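PDB 3EGC: putative ribose operon repressor from Burkholderia thailandensis, which probably acts as a LacI-family transcriptional repressor, binding DNA at regulatory sites, with a periplasmic-binding-protein-like domain of the kind that senses small sugars. Local coordinates for residues L70-E74 / N94-R98; T115-Y119 / R270-H274. All coordinates share one frame; numbering follows the deposited sequence.

Contact 1: residues L70-E74 / N94-R98; sequences LAPSE and NRELR
Pro72 and Leu97 make the apolar part of this contact: their side chains meet at an oblique angle, the proline ring edge at CG lying 3.5 Å from CD1 of Leu97. The same CG rests 3.4 Å from the backbone O of Arg95, a second neighbour roughly at right angles to the first. The other methyl of Leu97, CD2, touches CD2 of Leu70 at 4.2 Å and carries the apolar patch back to the end of strand 67-70.

The polar part is a close approach rather than a bond. The chain of Arg95 bends at chi2 and chi3 (114° and 80°), which folds the guanidinium back over the other loop. Pro72 O sits over one face of that group, 2.7 Å from NH2, at an angle too poor for hydrogen bonding, while Glu74 N lies in plane at its edge, two donors and hence unbonded. Glu48 gives Arg95 NH2 a weak, long ion pair.

Both loops leave the C-terminal ends of adjacent parallel strands, 67-70 and 90-93, where LacI-type domains commonly form their ligand cleft; Phe23 of helix 21-36 packs on Ala71 and Asn94, Phe22 on Asn94, and Thr139 of helix 138-153 on Asn94 and Arg95.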
ATOM      1  N   LEU A  70       9.540  15.181   3.093  1.00 27.94           N
ATOM      2  CA  LEU A  70       9.985  14.264   4.117  1.00 28.55           C
ATOM      3  C   LEU A  70       8.811  13.778   4.983  1.00 27.82           C
ATOM      4  O   LEU A  70       8.149  14.560   5.643  1.00 27.98           O
ATOM      5  CB  LEU A  70      11.076  14.968   4.985  1.00 27.39           C
ATOM      6  CG  LEU A  70      11.467  14.214   6.253  1.00 29.94           C
ATOM      7  CD1 LEU A  70      12.034  12.814   5.941  1.00 31.67           C
ATOM      8  CD2 LEU A  70      12.473  14.987   7.197  1.00 29.96           C
ATOM      9  N   ALA A  71       8.528  12.507   4.951  1.00 27.61           N
ATOM     10  CA  ALA A  71       7.659  11.912   5.972  1.00 28.88           C
ATOM     11  C   ALA A  71       8.544  11.442   7.145  1.00 29.26           C
ATOM     12  O   ALA A  71       9.165  10.371   7.094  1.00 28.95           O
ATOM     13  CB  ALA A  71       6.867  10.730   5.405  1.00 28.70           C
ATOM     14  N   PRO A  72       8.602  12.240   8.190  1.00 28.93           N
ATOM     15  CA  PRO A  72       9.562  12.020   9.221  1.00 30.72           C
ATOM     16  C   PRO A  72       9.398  10.727  10.028  1.00 31.12           C
ATOM     17  O   PRO A  72       8.283  10.289  10.350  1.00 31.30           O
ATOM     18  CB  PRO A  72       9.401  13.258  10.136  1.00 30.65           C
ATOM     19  CG  PRO A  72       8.604  14.248   9.335  1.00 29.94           C
ATOM     20  CD  PRO A  72       7.786  13.432   8.432  1.00 29.50           C
ATOM     21  N   SER A  73      10.527  10.143  10.357  1.00 31.38           N
ATOM     22  CA  SER A  73      10.549   8.981  11.197  1.00 33.48           C
ATOM     23  C   SER A  73      10.646   9.549  12.594  1.00 34.98           C
ATOM     24  O   SER A  73      11.064  10.708  12.769  1.00 35.10           O
ATOM     25  CB  SER A  73      11.799   8.170  10.881  1.00 33.78           C
ATOM     26  OG  SER A  73      11.630   7.460   9.661  1.00 34.03           O
ATOM     27  N   GLU A  74      10.222   8.778  13.579  1.00 36.51           N
ATOM     28  CA  GLU A  74      10.215   9.245  14.956  1.00 37.86           C
ATOM     29  C   GLU A  74      11.650   9.364  15.399  1.00 38.60           C
ATOM     30  O   GLU A  74      12.399   8.394  15.321  1.00 38.90           O
ATOM     31  CB  GLU A  74       9.502   8.251  15.877  1.00 38.16           C
ATOM     32  CG  GLU A  74       9.343   8.747  17.307  1.00 39.48           C
ATOM     33  CD  GLU A  74       8.592   7.778  18.191  1.00 43.25           C
ATOM     34  OE1 GLU A  74       8.466   6.596  17.832  1.00 43.68           O
ATOM     35  OE2 GLU A  74       8.149   8.187  19.279  1.00 46.56           O
ATOM     36  N   ASN A  94       2.498  14.645   6.998  1.00 29.95           N
ATOM     37  CA  ASN A  94       1.938  13.731   7.973  1.00 31.03           C
ATOM     38  C   ASN A  94       2.293  14.166   9.403  1.00 32.13           C
ATOM     39  O   ASN A  94       1.389  14.328  10.270  1.00 31.20           O
ATOM     40  CB  ASN A  94       2.317  12.282   7.645  1.00 31.07           C
ATOM     41  CG  ASN A  94       1.950  11.282   8.755  1.00 32.60           C
ATOM     42  OD1 ASN A  94       2.807  10.507   9.215  1.00 35.87           O
ATOM     43  ND2 ASN A  94       0.720  11.301   9.192  1.00 31.64           N
ATOM     44  N   ARG A  95       3.594  14.368   9.632  1.00 32.83           N
ATOM     45  CA  ARG A  95       4.106  14.824  10.927  1.00 34.85           C
ATOM     46  C   ARG A  95       4.938  16.081  10.675  1.00 35.39           C
ATOM     47  O   ARG A  95       5.724  16.094   9.740  1.00 35.28           O
ATOM     48  CB  ARG A  95       4.998  13.758  11.622  1.00 34.96           C
ATOM     49  CG  ARG A  95       4.226  12.638  12.288  1.00 35.25           C
ATOM     50  CD  ARG A  95       4.440  11.308  11.651  1.00 38.21           C
ATOM     51  NE  ARG A  95       5.695  10.680  12.061  1.00 38.98           N
ATOM     52  CZ  ARG A  95       5.937   9.371  12.089  1.00 40.64           C
ATOM     53  NH1 ARG A  95       5.013   8.477  11.766  1.00 40.32           N
ATOM     54  NH2 ARG A  95       7.140   8.961  12.452  1.00 39.64           N
ATOM     55  N   GLU A  96       4.781  17.097  11.517  1.00 35.35           N
ATOM     56  CA  GLU A  96       5.503  18.348  11.340  1.00 37.06           C
ATOM     57  C   GLU A  96       6.951  18.207  11.827  1.00 37.43           C
ATOM     58  O   GLU A  96       7.288  17.297  12.604  1.00 37.26           O
ATOM     59  CB  GLU A  96       4.791  19.489  12.079  1.00 36.53           C
ATOM     60  CG  GLU A  96       4.905  19.303  13.547  1.00 39.31           C
ATOM     61  CD  GLU A  96       4.052  20.269  14.349  1.00 44.49           C
ATOM     62  OE1 GLU A  96       4.157  20.506  15.438  1.00 46.94           O
ATOM     63  OE2 GLU A  96       3.200  20.920  14.023  1.00 44.04           O
ATOM     64  N   LEU A  97       7.811  19.118  11.383  1.00 38.36           N
ATOM     65  CA  LEU A  97       9.207  19.120  11.790  1.00 39.37           C
ATOM     66  C   LEU A  97       9.460  20.077  12.948  1.00 41.06           C
ATOM     67  O   LEU A  97      10.207  19.741  13.881  1.00 41.48           O
ATOM     68  CB  LEU A  97      10.086  19.521  10.625  1.00 39.03           C
ATOM     69  CG  LEU A  97      10.852  18.459   9.847  1.00 38.24           C
ATOM     70  CD1 LEU A  97      10.456  17.069  10.303  1.00 37.04           C
ATOM     71  CD2 LEU A  97      10.685  18.668   8.324  1.00 37.30           C
ATOM     72  N   ARG A  98       8.840  21.255  12.910  1.00 42.16           N
ATOM     73  CA  ARG A  98       9.103  22.269  13.937  1.00 43.92           C
ATOM     74  C   ARG A  98      10.510  22.760  13.751  1.00 44.04           C
ATOM     75  O   ARG A  98      11.281  22.831  14.684  1.00 45.19           O
ATOM     76  CB  ARG A  98       8.948  21.685  15.337  1.00 44.10           C
ATOM     77  CG  ARG A  98       7.487  21.575  15.751  1.00 45.83           C
ATOM     78  CD  ARG A  98       7.276  20.541  16.790  1.00 50.14           C
ATOM     79  NE  ARG A  98       8.151  20.703  17.946  1.00 53.55           N
ATOM     80  CZ  ARG A  98       8.534  19.691  18.709  1.00 56.30           C
ATOM     81  NH1 ARG A  98       9.349  19.905  19.742  1.00 55.94           N
ATOM     82  NH2 ARG A  98       8.067  18.475  18.463  1.00 56.80           N
TER

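Contact 2: residues T115-Y119 / R270-H274; sequences TAVEY and RFVTH
Helix 109-122 runs over the end of strand 264-272 with the local axes 9.7 Å apart and 32° between their directions, and the CA atoms of Ala116 and Phe271 are the nearest across the two segments. The Phe271 side chain extends from the strand to the helix, its first torsion (chi1 -169°) setting CG opposite the backbone N, and is met by Thr115, Ala116 and, one turn on, Tyr119. Thr115 lies alongside in the opposite sense, its CG2 methyl 3.9 Å from Phe271 CB. The methyl of Ala116 presses on the far part of the ring, CB to CE2 of Phe271 at 3.6 Å. Tyr119 meets the CE1-CZ edge: its CB is 3.6 Å from Phe271 CE1, and the two rings form an offset edge-to-face pair, the edge of Phe271 directed at the face of Tyr119, centroids 5.3 Å apart and planes at 66°. Beyond the strand, the CG2 methyl of Thr273 reaches Tyr119 CE1 at 3.8 Å, so Phe271 and Thr273 both touch the tyrosine ring. Pro235, from the loop before strand 236-238, touches the side chains of Tyr119 and Phe271.

Every side-chain touch across the pair is carbon to carbon, and Thr115 OG1 is hydrogen-bonded to Arg111 O, one turn earlier in the helix. Cohesion therefore rests on van der Waals packing and the aromatic pair, which join the helix to the last strand near the surface.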
ATOM      1  N   THR A 115     -14.885  13.854  15.727  1.00 29.83           N
ATOM      2  CA  THR A 115     -16.055  13.499  14.957  1.00 30.98           C
ATOM      3  C   THR A 115     -16.307  11.986  15.060  1.00 31.92           C
ATOM      4  O   THR A 115     -17.428  11.576  15.280  1.00 30.78           O
ATOM      5  CB  THR A 115     -15.939  13.899  13.470  1.00 31.18           C
ATOM      6  OG1 THR A 115     -15.785  15.308  13.359  1.00 30.85           O
ATOM      7  CG2 THR A 115     -17.211  13.481  12.645  1.00 30.92           C
ATOM      8  N   ALA A 116     -15.244  11.171  14.950  1.00 31.95           N
ATOM      9  CA  ALA A 116     -15.427   9.729  15.018  1.00 32.56           C
ATOM     10  C   ALA A 116     -15.881   9.273  16.397  1.00 32.36           C
ATOM     11  O   ALA A 116     -16.733   8.402  16.552  1.00 31.46           O
ATOM     12  CB  ALA A 116     -14.186   9.034  14.595  1.00 32.76           C
ATOM     13  N   VAL A 117     -15.294   9.862  17.427  1.00 33.48           N
ATOM     14  CA  VAL A 117     -15.713   9.506  18.794  1.00 33.40           C
ATOM     15  C   VAL A 117     -17.135   9.986  19.122  1.00 33.33           C
ATOM     16  O   VAL A 117     -17.850   9.328  19.857  1.00 33.38           O
ATOM     17  CB  VAL A 117     -14.691   9.973  19.814  1.00 33.50           C
ATOM     18  CG1 VAL A 117     -15.254   9.918  21.265  1.00 33.52           C
ATOM     19  CG2 VAL A 117     -13.373   9.168  19.638  1.00 33.17           C
ATOM     20  N   GLU A 118     -17.538  11.120  18.567  1.00 34.10           N
ATOM     21  CA  GLU A 118     -18.879  11.664  18.809  1.00 36.07           C
ATOM     22  C   GLU A 118     -19.937  10.800  18.185  1.00 36.27           C
ATOM     23  O   GLU A 118     -21.070  10.703  18.690  1.00 37.06           O
ATOM     24  CB  GLU A 118     -19.010  13.063  18.233  1.00 36.27           C
ATOM     25  CG  GLU A 118     -18.151  14.085  18.938  1.00 38.95           C
ATOM     26  CD  GLU A 118     -18.459  15.505  18.476  1.00 44.02           C
ATOM     27  OE1 GLU A 118     -18.471  15.737  17.255  1.00 43.98           O
ATOM     28  OE2 GLU A 118     -18.675  16.392  19.338  1.00 49.51           O
ATOM     29  N   TYR A 119     -19.564  10.199  17.060  1.00 35.62           N
ATOM     30  CA  TYR A 119     -20.359   9.196  16.458  1.00 35.60           C
ATOM     31  C   TYR A 119     -20.561   7.973  17.359  1.00 35.99           C
ATOM     32  O   TYR A 119     -21.663   7.432  17.426  1.00 37.48           O
ATOM     33  CB  TYR A 119     -19.732   8.781  15.138  1.00 35.60           C
ATOM     34  CG  TYR A 119     -20.352   7.556  14.509  1.00 34.30           C
ATOM     35  CD1 TYR A 119     -21.402   7.675  13.651  1.00 35.59           C
ATOM     36  CD2 TYR A 119     -19.919   6.303  14.825  1.00 34.95           C
ATOM     37  CE1 TYR A 119     -21.981   6.549  13.025  1.00 35.33           C
ATOM     38  CE2 TYR A 119     -20.475   5.190  14.236  1.00 35.25           C
ATOM     39  CZ  TYR A 119     -21.493   5.332  13.332  1.00 35.12           C
ATOM     40  OH  TYR A 119     -22.066   4.230  12.768  1.00 38.49           O
ATOM     41  N   ARG A 270     -12.561  13.414   5.989  1.00 36.72           N
ATOM     42  CA  ARG A 270     -13.957  13.218   5.974  1.00 37.51           C
ATOM     43  C   ARG A 270     -14.341  11.919   6.680  1.00 37.42           C
ATOM     44  O   ARG A 270     -13.674  10.901   6.575  1.00 37.17           O
ATOM     45  CB  ARG A 270     -14.524  13.320   4.561  1.00 37.71           C
ATOM     46  CG  ARG A 270     -14.881  12.040   3.949  1.00 38.96           C
ATOM     47  CD  ARG A 270     -15.283  12.239   2.522  1.00 41.14           C
ATOM     48  NE  ARG A 270     -16.207  11.219   2.105  1.00 43.57           N
ATOM     49  CZ  ARG A 270     -15.869  10.133   1.426  1.00 44.45           C
ATOM     50  NH1 ARG A 270     -14.618   9.923   1.081  1.00 45.01           N
ATOM     51  NH2 ARG A 270     -16.798   9.263   1.098  1.00 46.29           N
ATOM     52  N   PHE A 271     -15.433  12.001   7.417  1.00 37.07           N
ATOM     53  CA  PHE A 271     -15.923  10.854   8.178  1.00 37.29           C
ATOM     54  C   PHE A 271     -16.804   9.985   7.280  1.00 37.61           C
ATOM     55  O   PHE A 271     -17.731  10.475   6.629  1.00 37.59           O
ATOM     56  CB  PHE A 271     -16.703  11.332   9.410  1.00 36.22           C
ATOM     57  CG  PHE A 271     -17.003  10.242  10.383  1.00 36.46           C
ATOM     58  CD1 PHE A 271     -18.293  10.053  10.844  1.00 36.69           C
ATOM     59  CD2 PHE A 271     -16.003   9.399  10.836  1.00 34.80           C
ATOM     60  CE1 PHE A 271     -18.591   9.026  11.742  1.00 36.66           C
ATOM     61  CE2 PHE A 271     -16.272   8.420  11.747  1.00 36.39           C
ATOM     62  CZ  PHE A 271     -17.587   8.221  12.209  1.00 36.21           C
ATOM     63  N   VAL A 272     -16.485   8.698   7.215  1.00 38.04           N
ATOM     64  CA  VAL A 272     -17.234   7.790   6.346  1.00 39.20           C
ATOM     65  C   VAL A 272     -17.842   6.709   7.206  1.00 40.63           C
ATOM     66  O   VAL A 272     -17.115   5.952   7.866  1.00 40.72           O
ATOM     67  CB  VAL A 272     -16.294   7.150   5.298  1.00 39.06           C
ATOM     68  CG1 VAL A 272     -17.036   6.152   4.375  1.00 38.31           C
ATOM     69  CG2 VAL A 272     -15.551   8.266   4.497  1.00 38.94           C
ATOM     70  N   THR A 273     -19.163   6.626   7.208  1.00 41.94           N
ATOM     71  CA  THR A 273     -19.856   5.618   8.023  1.00 44.27           C
ATOM     72  C   THR A 273     -20.241   4.400   7.186  1.00 45.70           C
ATOM     73  O   THR A 273     -20.496   3.348   7.742  1.00 46.55           O
ATOM     74  CB  THR A 273     -21.149   6.196   8.720  1.00 44.41           C
ATOM     75  OG1 THR A 273     -22.081   6.652   7.727  1.00 44.80           O
ATOM     76  CG2 THR A 273     -20.774   7.385   9.570  1.00 44.19           C
ATOM     77  N   HIS A 274     -20.289   4.538   5.861  1.00 46.51           N
ATOM     78  CA  HIS A 274     -20.656   3.416   4.991  1.00 47.89           C
ATOM     79  C   HIS A 274     -22.144   3.011   5.038  1.00 48.35           C
ATOM     80  O   HIS A 274     -23.043   3.815   5.289  1.00 49.59           O
ATOM     81  CB  HIS A 274     -19.828   2.154   5.320  1.00 47.90           C
ATOM     82  CG  HIS A 274     -18.351   2.354   5.276  1.00 48.14           C
ATOM     83  ND1 HIS A 274     -17.551   2.266   6.398  1.00 49.39           N
ATOM     84  CD2 HIS A 274     -17.519   2.648   4.248  1.00 49.33           C
ATOM     85  CE1 HIS A 274     -16.292   2.503   6.059  1.00 47.73           C
ATOM     86  NE2 HIS A 274     -16.248   2.756   4.764  1.00 49.02           N
TER

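Overall arrangement
Contact 1 closes before contact 2 opens along the chain, and their centres lie 26 Å apart, with the nearest atoms about 14 Å from each other. One mixed sheet underlies both: strands 67-70, 90-93 and 103-107 lie side by side in it, and 264-272 follows, parallel to 103-107 and antiparallel to 236-238 on its other side. Contact 1 ties buried loops at the strand ends, probably near the ligand cleft, whereas contact 2 packs the chain's last strand against a helix at the surface. Helix 138-153 is a shared neighbour: Asn94 and Arg95 touch its start, and Val117 packs farther along it, linking the surroundings of both contacts.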